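Local coordinates for beta-hexosaminidase Amuc_2018 (Akkermansia muciniphila, PDB 6JEB), which removes terminal N-acetylglucosamine and N-acetylgalactosamine residues from beta-linked glycans as a zinc-binding glycoside hydrolase of family 20, at residues Gly340-Met345 against His391-His396; Pro88-Arg93 against Asp379-Lys384; Pro304-Glu309 against Pro317-Tyr322. All coordinates share one frame; numbering follows the deposited sequence.

Contact 1: residues Gly340-Met345 against His391-His396; sequences GLNLIM and HIRGVH
Leu343 and Met345 bind residues 391-396 through four backbone hydrogen bonds that make neighbouring parallel strands of 342-345 and 392-396. Leu343 N donates to His391 O at 3.0 Å, and Leu343 O receives Arg393 N at 2.7 Å in a nearly straight bond (168°). Farther along, Met345 N meets Gly394 O at 2.9 Å, while His396 N reaches Met345 O through a more bent bond (130°). Leu343 is paired with Ile392 but Met345 with Val395, so the second strand carries one extra residue, a beta bulge at Arg393 and Gly394. The backbone angles of Gly394 would jam a CB against the carbonyl O of Arg393.

On the Ile344 side, aliphatic parts of side chains meet. With CG1 beside the backbone N (chi1 -67°), the CG2 branch of Ile344 is turned to His396 CB, 3.5 Å away, and its CG1 lies against Arg393 CB. Arg393 extends its CD along Asn342 CB at 3.8 Å before its NH1 bonds to Thr320 OG1. On the other face Leu343 CD2 lies 4.2 Å from Ile392 CG1.

The His391 ring presents its edge to the 340-345 segment, with CD2 3.3 Å from Leu341 O. Its NE2 is taken up by Ile333 O of helix 329-339.

That helix covers the face carrying Leu343 and Ile392, both of which touch Ile333. On the Ile344 face, Trp92 of strand 92-97 packs against Ile344 and Arg393, and strand 320-323 continues the sheet beyond 342-345 through backbone bonds from Ile344 to Val321 and Ala323.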
loop_
_atom_site.group_PDB
_atom_site.type_symbol
_atom_site.label_atom_id
_atom_site.label_comp_id
_atom_site.label_asym_id
_atom_site.label_seq_id
_atom_site.Cartn_x
_atom_site.Cartn_y
_atom_site.Cartn_z
ATOM N N GLY A 340 -17.007 -9.593 12.462
ATOM C CA GLY A 340 -17.470 -8.254 12.148
ATOM C C GLY A 340 -16.372 -7.293 11.756
ATOM O O GLY A 340 -16.507 -6.084 11.969
ATOM N N LEU A 341 -15.284 -7.798 11.189
ATOM C CA LEU A 341 -14.176 -6.960 10.757
ATOM C C LEU A 341 -14.243 -6.745 9.251
ATOM O O LEU A 341 -14.738 -7.593 8.505
ATOM C CB LEU A 341 -12.836 -7.614 11.102
ATOM C CG LEU A 341 -12.655 -7.977 12.577
ATOM C CD1 LEU A 341 -11.395 -8.803 12.808
ATOM C CD2 LEU A 341 -12.616 -6.711 13.416
ATOM N N ASN A 342 -13.738 -5.598 8.810
ATOM C CA ASN A 342 -13.551 -5.354 7.388
ATOM C C ASN A 342 -12.162 -5.821 6.975
ATOM O O ASN A 342 -11.237 -5.875 7.788
ATOM C CB ASN A 342 -13.762 -3.876 7.079
ATOM C CG ASN A 342 -15.178 -3.428 7.411
ATOM O OD1 ASN A 342 -16.148 -4.078 7.023
ATOM N ND2 ASN A 342 -15.303 -2.341 8.157
ATOM N N LEU A 343 -12.018 -6.167 5.700
ATOM C CA LEU A 343 -10.821 -6.853 5.238
ATOM C C LEU A 343 -10.284 -6.192 3.980
ATOM O O LEU A 343 -11.043 -5.890 3.056
ATOM C CB LEU A 343 -11.125 -8.329 4.960
ATOM C CG LEU A 343 -9.924 -9.190 4.574
ATOM C CD1 LEU A 343 -8.922 -9.206 5.716
ATOM C CD2 LEU A 343 -10.362 -10.605 4.219
ATOM N N ILE A 344 -8.969 -5.977 3.947
ATOM C CA ILE A 344 -8.260 -5.591 2.734
ATOM C C ILE A 344 -7.365 -6.767 2.366
ATOM O O ILE A 344 -6.669 -7.313 3.228
ATOM C CB ILE A 344 -7.452 -4.295 2.934
ATOM C CG1 ILE A 344 -8.404 -3.108 3.138
ATOM C CG2 ILE A 344 -6.545 -4.033 1.736
ATOM C CD1 ILE A 344 -7.721 -1.847 3.654
ATOM N N MET A 345 -7.402 -7.178 1.103
ATOM C CA MET A 345 -6.658 -8.346 0.649
ATOM C C MET A 345 -5.249 -7.928 0.235
ATOM O O MET A 345 -5.079 -7.172 -0.726
ATOM C CB MET A 345 -7.396 -9.003 -0.518
ATOM C CG MET A 345 -6.730 -10.252 -1.068
ATOM S SD MET A 345 -6.388 -11.490 0.203
ATOM C CE MET A 345 -8.037 -11.898 0.783
ATOM N N HIS A 391 -17.548 -7.814 2.942
ATOM C CA HIS A 391 -16.748 -7.019 3.861
ATOM C C HIS A 391 -15.327 -6.796 3.356
ATOM O O HIS A 391 -14.540 -6.130 4.038
ATOM C CB HIS A 391 -16.722 -7.693 5.237
ATOM C CG HIS A 391 -16.085 -9.046 5.225
ATOM N ND1 HIS A 391 -16.574 -10.089 4.467
ATOM C CD2 HIS A 391 -14.995 -9.524 5.869
ATOM C CE1 HIS A 391 -15.811 -11.152 4.646
ATOM N NE2 HIS A 391 -14.843 -10.835 5.489
ATOM N N ILE A 392 -14.984 -7.331 2.188
ATOM C CA ILE A 392 -13.691 -7.056 1.567
ATOM C C ILE A 392 -13.759 -5.683 0.912
ATOM O O ILE A 392 -14.611 -5.435 0.050
ATOM C CB ILE A 392 -13.317 -8.138 0.546
ATOM C CG1 ILE A 392 -13.148 -9.490 1.242
ATOM C CG2 ILE A 392 -12.043 -7.748 -0.210
ATOM C CD1 ILE A 392 -12.982 -10.659 0.281
ATOM N N ARG A 393 -12.864 -4.787 1.329
ATOM C CA ARG A 393 -12.846 -3.419 0.834
ATOM C C ARG A 393 -11.981 -3.244 -0.403
ATOM O O ARG A 393 -12.140 -2.239 -1.108
ATOM C CB ARG A 393 -12.340 -2.465 1.922
ATOM C CG ARG A 393 -13.177 -2.478 3.197
ATOM C CD ARG A 393 -12.568 -1.576 4.259
ATOM N NE ARG A 393 -12.524 -0.176 3.842
ATOM C CZ ARG A 393 -12.000 0.805 4.571
ATOM N NH1 ARG A 393 -11.476 0.539 5.761
ATOM N NH2 ARG A 393 -12.002 2.053 4.115
ATOM N N GLY A 394 -11.078 -4.173 -0.683
ATOM C CA GLY A 394 -10.265 -4.053 -1.876
ATOM C C GLY A 394 -8.940 -4.789 -1.730
ATOM O O GLY A 394 -8.843 -5.795 -1.027
ATOM N N VAL A 395 -7.938 -4.266 -2.425
ATOM C CA VAL A 395 -6.672 -4.955 -2.633
ATOM C C VAL A 395 -5.541 -3.989 -2.324
ATOM O O VAL A 395 -5.700 -2.770 -2.425
ATOM C CB VAL A 395 -6.577 -5.487 -4.083
ATOM C CG1 VAL A 395 -6.408 -4.336 -5.081
ATOM C CG2 VAL A 395 -5.473 -6.515 -4.220
ATOM N N HIS A 396 -4.387 -4.541 -1.950
ATOM C CA HIS A 396 -3.289 -3.719 -1.449
ATOM C C HIS A 396 -1.992 -4.484 -1.660
ATOM O O HIS A 396 -1.872 -5.627 -1.211
ATOM C CB HIS A 396 -3.524 -3.484 0.046
ATOM C CG HIS A 396 -2.749 -2.348 0.641
ATOM N ND1 HIS A 396 -3.143 -1.032 0.516
ATOM C CD2 HIS A 396 -1.645 -2.339 1.430
ATOM C CE1 HIS A 396 -2.304 -0.259 1.183
ATOM N NE2 HIS A 396 -1.384 -1.028 1.747
#

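Contact 2: residues Pro88-Arg93 against Asp379-Lys384; sequences PRYPWR and DPAFGK
An Asx turn at Asp379 supplies the carboxylate that Arg89 grips, tying the loop between helices 372-376 and 386-389 to the approach to barrel strand 92-97. Asp379 OD1 accepts the backbone N of Ala381 at 3.1 Å, and OD2 takes Gly383 N at 2.9 Å. The same residues form a type I turn from Asp379 to Phe382 that runs on into a type I' turn ending at Lys384.

Arg89 closes the salt bridge end-on. NH1 lies 2.9 Å and NH2 3.0 Å from OD1 of Asp379, and that single oxygen lies near the guanidinium plane. The two flat groups are turned 38° against each other; NH2 arrives on the syn side of the carboxylate and NH1 from above its plane. The arginine can span the distance because its chain is fully extended, with CG trans to the backbone N (chi1 180°).

Beside the charged pair the Tyr90 ring packs on Pro380, CE2 lying 3.7 Å from CG of the proline. The Tyr90 hydroxyl comes within 3.5 Å of Ala381 CB, OH to CB, and also stands over one face of the Arg89 guanidinium, near its rim. Arg93 NH1 bonds to the backbone O of Tyr90, in the carbonyl plane, which fixes the main chain that carries the ring. Met429 touches both Arg89 and Asp379.

Replacing Asp379 by an alanine would probably leave the Arg89 charge without its mate here and the amides of Ala381 and Gly383 without the acceptors that brace the turn.

With three donors on OD1 and one on OD2, the carboxylate is probably kept ionised, its charge shared between a guanidinium and the turn's own peptide N-H groups.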
loop_
_atom_site.group_PDB
_atom_site.type_symbol
_atom_site.label_atom_id
_atom_site.label_comp_id
_atom_site.label_asym_id
_atom_site.label_seq_id
_atom_site.Cartn_x
_atom_site.Cartn_y
_atom_site.Cartn_z
ATOM N N PRO A 88 -15.200 1.369 -10.259
ATOM C CA PRO A 88 -14.350 0.312 -9.696
ATOM C C PRO A 88 -15.120 -0.752 -8.930
ATOM O O PRO A 88 -16.091 -0.477 -8.219
ATOM C CB PRO A 88 -13.435 1.075 -8.732
ATOM C CG PRO A 88 -14.225 2.285 -8.343
ATOM C CD PRO A 88 -14.955 2.671 -9.614
ATOM N N ARG A 89 -14.608 -1.979 -9.038
ATOM C CA ARG A 89 -15.143 -3.095 -8.267
ATOM C C ARG A 89 -14.969 -2.868 -6.769
ATOM O O ARG A 89 -15.896 -3.122 -5.983
ATOM C CB ARG A 89 -14.450 -4.392 -8.691
ATOM C CG ARG A 89 -14.941 -5.615 -7.933
ATOM C CD ARG A 89 -14.199 -6.880 -8.317
ATOM N NE ARG A 89 -14.721 -8.034 -7.586
ATOM C CZ ARG A 89 -14.119 -9.220 -7.510
ATOM N NH1 ARG A 89 -12.946 -9.425 -8.114
ATOM N NH2 ARG A 89 -14.687 -10.199 -6.817
ATOM N N TYR A 90 -13.788 -2.392 -6.356
ATOM C CA TYR A 90 -13.481 -2.186 -4.953
ATOM C C TYR A 90 -13.072 -0.749 -4.684
ATOM O O TYR A 90 -12.380 -0.131 -5.503
ATOM C CB TYR A 90 -12.331 -3.078 -4.495
ATOM C CG TYR A 90 -12.690 -4.528 -4.378
ATOM C CD1 TYR A 90 -13.507 -4.984 -3.341
ATOM C CD2 TYR A 90 -12.217 -5.451 -5.301
ATOM C CE1 TYR A 90 -13.831 -6.324 -3.228
ATOM C CE2 TYR A 90 -12.541 -6.792 -5.203
ATOM C CZ TYR A 90 -13.346 -7.224 -4.168
ATOM O OH TYR A 90 -13.659 -8.558 -4.071
ATOM N N PRO A 91 -13.455 -0.206 -3.527
ATOM C CA PRO A 91 -13.123 1.189 -3.214
ATOM C C PRO A 91 -11.722 1.398 -2.685
ATOM O O PRO A 91 -11.270 2.549 -2.645
ATOM C CB PRO A 91 -14.152 1.560 -2.139
ATOM C CG PRO A 91 -14.487 0.241 -1.487
ATOM C CD PRO A 91 -14.447 -0.774 -2.595
ATOM N N TRP A 92 -11.031 0.348 -2.251
ATOM C CA TRP A 92 -9.677 0.457 -1.713
ATOM C C TRP A 92 -8.732 -0.238 -2.686
ATOM O O TRP A 92 -8.783 -1.460 -2.838
ATOM C CB TRP A 92 -9.592 -0.199 -0.334
ATOM C CG TRP A 92 -8.237 0.013 0.296
ATOM C CD1 TRP A 92 -7.045 -0.554 -0.087
ATOM C CD2 TRP A 92 -7.932 0.894 1.384
ATOM N NE1 TRP A 92 -6.022 -0.082 0.708
ATOM C CE2 TRP A 92 -6.540 0.805 1.621
ATOM C CE3 TRP A 92 -8.704 1.740 2.190
ATOM C CZ2 TRP A 92 -5.902 1.535 2.634
ATOM C CZ3 TRP A 92 -8.074 2.466 3.189
ATOM C CH2 TRP A 92 -6.685 2.356 3.406
ATOM N N ARG A 93 -7.865 0.535 -3.339
ATOM C CA ARG A 93 -6.892 -0.017 -4.286
ATOM C C ARG A 93 -5.554 0.639 -3.962
ATOM O O ARG A 93 -5.329 1.801 -4.311
ATOM C CB ARG A 93 -7.341 0.230 -5.726
ATOM C CG ARG A 93 -8.745 -0.332 -6.014
ATOM C CD ARG A 93 -9.260 0.008 -7.422
ATOM N NE ARG A 93 -9.101 1.425 -7.728
ATOM C CZ ARG A 93 -9.888 2.396 -7.274
ATOM N NH1 ARG A 93 -10.943 2.118 -6.505
ATOM N NH2 ARG A 93 -9.618 3.658 -7.589
ATOM N N ASP A 379 -8.169 -12.943 -7.609
ATOM C CA ASP A 379 -9.504 -12.406 -7.372
ATOM C C ASP A 379 -9.542 -12.095 -5.884
ATOM O O ASP A 379 -9.445 -13.028 -5.069
ATOM C CB ASP A 379 -10.559 -13.462 -7.722
ATOM C CG ASP A 379 -11.973 -13.078 -7.278
ATOM O OD1 ASP A 379 -12.204 -11.920 -6.865
ATOM O OD2 ASP A 379 -12.869 -13.955 -7.343
ATOM N N PRO A 380 -9.633 -10.822 -5.472
ATOM C CA PRO A 380 -9.588 -10.514 -4.030
ATOM C C PRO A 380 -10.621 -11.257 -3.212
ATOM O O PRO A 380 -10.388 -11.509 -2.021
ATOM C CB PRO A 380 -9.812 -8.996 -3.993
ATOM C CG PRO A 380 -9.272 -8.522 -5.305
ATOM C CD PRO A 380 -9.687 -9.593 -6.287
ATOM N N ALA A 381 -11.749 -11.633 -3.818
ATOM C CA ALA A 381 -12.801 -12.373 -3.135
ATOM C C ALA A 381 -12.602 -13.879 -3.189
ATOM O O ALA A 381 -13.363 -14.608 -2.546
ATOM C CB ALA A 381 -14.166 -12.028 -3.734
ATOM N N PHE A 382 -11.602 -14.357 -3.930
ATOM C CA PHE A 382 -11.319 -15.787 -4.041
ATOM C C PHE A 382 -12.562 -16.588 -4.422
ATOM O O PHE A 382 -12.813 -17.680 -3.903
ATOM C CB PHE A 382 -10.640 -16.323 -2.778
ATOM C CG PHE A 382 -9.214 -15.896 -2.654
ATOM C CD1 PHE A 382 -8.891 -14.639 -2.171
ATOM C CD2 PHE A 382 -8.190 -16.740 -3.053
ATOM C CE1 PHE A 382 -7.571 -14.235 -2.081
ATOM C CE2 PHE A 382 -6.870 -16.343 -2.959
ATOM C CZ PHE A 382 -6.559 -15.087 -2.473
ATOM N N GLY A 383 -13.352 -16.026 -5.337
ATOM C CA GLY A 383 -14.533 -16.685 -5.850
ATOM C C GLY A 383 -15.719 -16.720 -4.914
ATOM O O GLY A 383 -16.734 -17.337 -5.259
ATOM N N LYS A 384 -15.636 -16.076 -3.750
ATOM C CA LYS A 384 -16.705 -16.164 -2.771
ATOM C C LYS A 384 -17.831 -15.187 -3.106
ATOM O O LYS A 384 -17.583 -14.101 -3.639
ATOM C CB LYS A 384 -16.170 -15.867 -1.373
ATOM C CG LYS A 384 -15.211 -16.923 -0.838
ATOM C CD LYS A 384 -15.008 -16.776 0.663
ATOM C CE LYS A 384 -15.350 -18.078 1.388
ATOM N NZ LYS A 384 -16.077 -17.858 2.676
#

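Contact 3: residues Pro304-Glu309 against Pro317-Tyr322; sequences PQFWYE and PGETVY. With ACM (acetamide), chain C.
Phe306 and Trp307 pair with Val321 and Tyr322 in a buried contact between neighbouring parallel strands of the catalytic barrel, 303-307 and 320-323, which follow each other in the chain with no helix in between. Tyr322 N donates to Phe306 O at 2.9 Å and Tyr308 N to Tyr322 O at 2.8 Å, while Phe306 N makes a longer bond to Thr320 O.

The Gln305 chain runs straight beyond CG (chi2 -179°), which carries OE1 out to the Tyr322 hydroxyl. OH donates to OE1 at 2.6 Å from above the plane of the amide carbonyl, and the amide stands almost upright to the ring (80°). On the same side, Trp307 CE3 packs against Tyr322 CB at 3.7 Å, the two rings being inclined. On the Val321 face, Tyr308 CD1 touches Val321 CG2 at 3.8 Å. The Glu319 carboxylate comes obliquely to the Phe306 ring, planes 45° apart, and its OE1 also bonds to His316 N.

Trp307 also faces the ligand: the methyl C2 of acetamide lies over the centre of its indole, 3.4 Å from CD2. Its NE1 is fixed by Glu187, and Asp257 and Tyr352 hold the polar end of acetamide. Such a pocket at the C-terminal ends of TIM-barrel strands is consistent with the site that family 20 enzymes use for the substrate's N-acetyl group.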
loop_
_atom_site.group_PDB
_atom_site.type_symbol
_atom_site.label_atom_id
_atom_site.label_comp_id
_atom_site.label_asym_id
_atom_site.label_seq_id
_atom_site.Cartn_x
_atom_site.Cartn_y
_atom_site.Cartn_z
ATOM N N PRO A 304 -8.064 3.122 13.401
ATOM C CA PRO A 304 -6.921 2.225 13.198
ATOM C C PRO A 304 -7.148 1.195 12.099
ATOM O O PRO A 304 -8.278 0.851 11.740
ATOM C CB PRO A 304 -6.829 1.497 14.548
ATOM C CG PRO A 304 -8.277 1.368 14.958
ATOM C CD PRO A 304 -8.911 2.682 14.530
ATOM N N GLN A 305 -6.028 0.689 11.579
ATOM C CA GLN A 305 -5.987 -0.533 10.784
ATOM C C GLN A 305 -4.835 -1.395 11.285
ATOM O O GLN A 305 -3.952 -0.913 11.997
ATOM C CB GLN A 305 -5.799 -0.259 9.288
ATOM C CG GLN A 305 -6.787 0.719 8.697
ATOM C CD GLN A 305 -6.554 0.917 7.216
ATOM O OE1 GLN A 305 -5.406 0.967 6.764
ATOM N NE2 GLN A 305 -7.635 1.030 6.449
ATOM N N PHE A 306 -4.840 -2.675 10.896
ATOM C CA PHE A 306 -3.861 -3.633 11.402
ATOM C C PHE A 306 -3.519 -4.649 10.323
ATOM O O PHE A 306 -4.363 -4.993 9.492
ATOM C CB PHE A 306 -4.416 -4.431 12.591
ATOM C CG PHE A 306 -5.036 -3.579 13.661
ATOM C CD1 PHE A 306 -6.370 -3.189 13.570
ATOM C CD2 PHE A 306 -4.300 -3.191 14.773
ATOM C CE1 PHE A 306 -6.949 -2.408 14.557
ATOM C CE2 PHE A 306 -4.879 -2.409 15.761
ATOM C CZ PHE A 306 -6.205 -2.023 15.652
ATOM N N TRP A 307 -2.285 -5.165 10.370
ATOM C CA TRP A 307 -1.975 -6.414 9.677
ATOM C C TRP A 307 -2.678 -7.550 10.410
ATOM O O TRP A 307 -2.491 -7.718 11.620
ATOM C CB TRP A 307 -0.464 -6.674 9.663
ATOM C CG TRP A 307 0.353 -5.618 8.966
ATOM C CD1 TRP A 307 1.226 -4.741 9.550
ATOM C CD2 TRP A 307 0.374 -5.328 7.558
ATOM N NE1 TRP A 307 1.784 -3.917 8.597
ATOM C CE2 TRP A 307 1.278 -4.257 7.365
ATOM C CE3 TRP A 307 -0.272 -5.875 6.443
ATOM C CZ2 TRP A 307 1.546 -3.722 6.108
ATOM C CZ3 TRP A 307 -0.006 -5.341 5.187
ATOM C CH2 TRP A 307 0.897 -4.274 5.032
ATOM N N TYR A 308 -3.495 -8.321 9.696
ATOM C CA TYR A 308 -4.202 -9.430 10.329
ATOM C C TYR A 308 -3.222 -10.539 10.695
ATOM O O TYR A 308 -2.462 -11.011 9.845
ATOM C CB TYR A 308 -5.252 -9.984 9.370
ATOM C CG TYR A 308 -6.120 -11.048 9.994
ATOM C CD1 TYR A 308 -6.863 -10.781 11.136
ATOM C CD2 TYR A 308 -6.202 -12.319 9.439
ATOM C CE1 TYR A 308 -7.676 -11.756 11.713
ATOM C CE2 TYR A 308 -7.009 -13.305 10.011
ATOM C CZ TYR A 308 -7.741 -13.014 11.148
ATOM O OH TYR A 308 -8.548 -13.972 11.725
ATOM N N GLU A 309 -3.242 -10.965 11.961
ATOM C CA GLU A 309 -2.297 -11.968 12.445
ATOM C C GLU A 309 -2.959 -13.297 12.801
ATOM O O GLU A 309 -2.355 -14.119 13.496
ATOM C CB GLU A 309 -1.439 -11.423 13.592
ATOM C CG GLU A 309 -0.384 -10.419 13.115
ATOM C CD GLU A 309 0.699 -11.067 12.265
ATOM O OE1 GLU A 309 1.762 -11.420 12.807
ATOM O OE2 GLU A 309 0.491 -11.239 11.047
ATOM N N PRO A 317 -14.869 -5.195 16.597
ATOM C CA PRO A 317 -15.789 -5.163 15.453
ATOM C C PRO A 317 -15.811 -3.786 14.802
ATOM O O PRO A 317 -15.779 -2.755 15.479
ATOM C CB PRO A 317 -17.140 -5.508 16.086
ATOM C CG PRO A 317 -16.778 -6.385 17.226
ATOM C CD PRO A 317 -15.471 -5.851 17.769
ATOM N N GLY A 318 -15.825 -3.776 13.474
ATOM C CA GLY A 318 -15.822 -2.555 12.708
ATOM C C GLY A 318 -14.452 -2.105 12.248
ATOM O O GLY A 318 -14.366 -1.250 11.359
ATOM N N GLU A 319 -13.381 -2.652 12.824
ATOM C CA GLU A 319 -12.034 -2.290 12.409
ATOM C C GLU A 319 -11.660 -3.027 11.123
ATOM O O GLU A 319 -12.246 -4.053 10.772
ATOM C CB GLU A 319 -11.022 -2.597 13.524
ATOM C CG GLU A 319 -11.178 -1.687 14.751
ATOM C CD GLU A 319 -10.298 -2.077 15.945
ATOM O OE1 GLU A 319 -9.852 -3.242 16.030
ATOM O OE2 GLU A 319 -10.051 -1.202 16.806
ATOM N N THR A 320 -10.677 -2.479 10.415
ATOM C CA THR A 320 -10.176 -3.047 9.168
ATOM C C THR A 320 -8.822 -3.710 9.396
ATOM O O THR A 320 -7.930 -3.126 10.030
ATOM C CB THR A 320 -10.057 -1.966 8.087
ATOM O OG1 THR A 320 -11.366 -1.512 7.731
ATOM C CG2 THR A 320 -9.371 -2.511 6.839
ATOM N N VAL A 321 -8.671 -4.923 8.861
ATOM C CA VAL A 321 -7.423 -5.670 8.922
ATOM C C VAL A 321 -7.007 -6.066 7.511
ATOM O O VAL A 321 -7.840 -6.172 6.604
ATOM C CB VAL A 321 -7.533 -6.909 9.840
ATOM C CG1 VAL A 321 -7.927 -6.495 11.265
ATOM C CG2 VAL A 321 -8.517 -7.926 9.273
ATOM N N TYR A 322 -5.702 -6.278 7.328
ATOM C CA TYR A 322 -5.124 -6.668 6.045
ATOM C C TYR A 322 -4.721 -8.136 6.115
ATOM O O TYR A 322 -3.847 -8.504 6.908
ATOM C CB TYR A 322 -3.867 -5.853 5.740
ATOM C CG TYR A 322 -4.057 -4.381 5.466
ATOM C CD1 TYR A 322 -4.439 -3.496 6.470
ATOM C CD2 TYR A 322 -3.790 -3.860 4.208
ATOM C CE1 TYR A 322 -4.578 -2.138 6.209
ATOM C CE2 TYR A 322 -3.918 -2.507 3.947
ATOM C CZ TYR A 322 -4.305 -1.652 4.947
ATOM O OH TYR A 322 -4.421 -0.313 4.664
HETATM C C1 ACM C . 4.271 -8.233 7.113
HETATM O O ACM C . 4.521 -8.797 6.096
HETATM N N ACM C . 5.250 -8.244 8.153
HETATM C C2 ACM C . 2.962 -7.509 7.373
HETATM O O HOH W 1 -10.507 0.416 10.711
#

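How the contacts relate
All three contacts belong to the catalytic TIM barrel, and each is largely buried. Contacts 1 and 3 are strand pairings in the barrel wall, each covering more than 500 Å²; contact 2 covers 180 Å², joins a loop to the chain just before a strand, and relies on a salt bridge between partly exposed residues. Contacts 1 and 3 adjoin, since strands 342-345 and 320-323 are neighbours, and Gly318 N probably bonds to Gly340 O at 2.8 Å. Contact 2 meets contact 1 where Val395 N approaches Trp92 O at 3.0 Å. The Trp92 indole, which belongs to contact 2, reaches His396 of contact 1 and Tyr322 of contact 3. Only contact 3 reaches the bound acetamide directly.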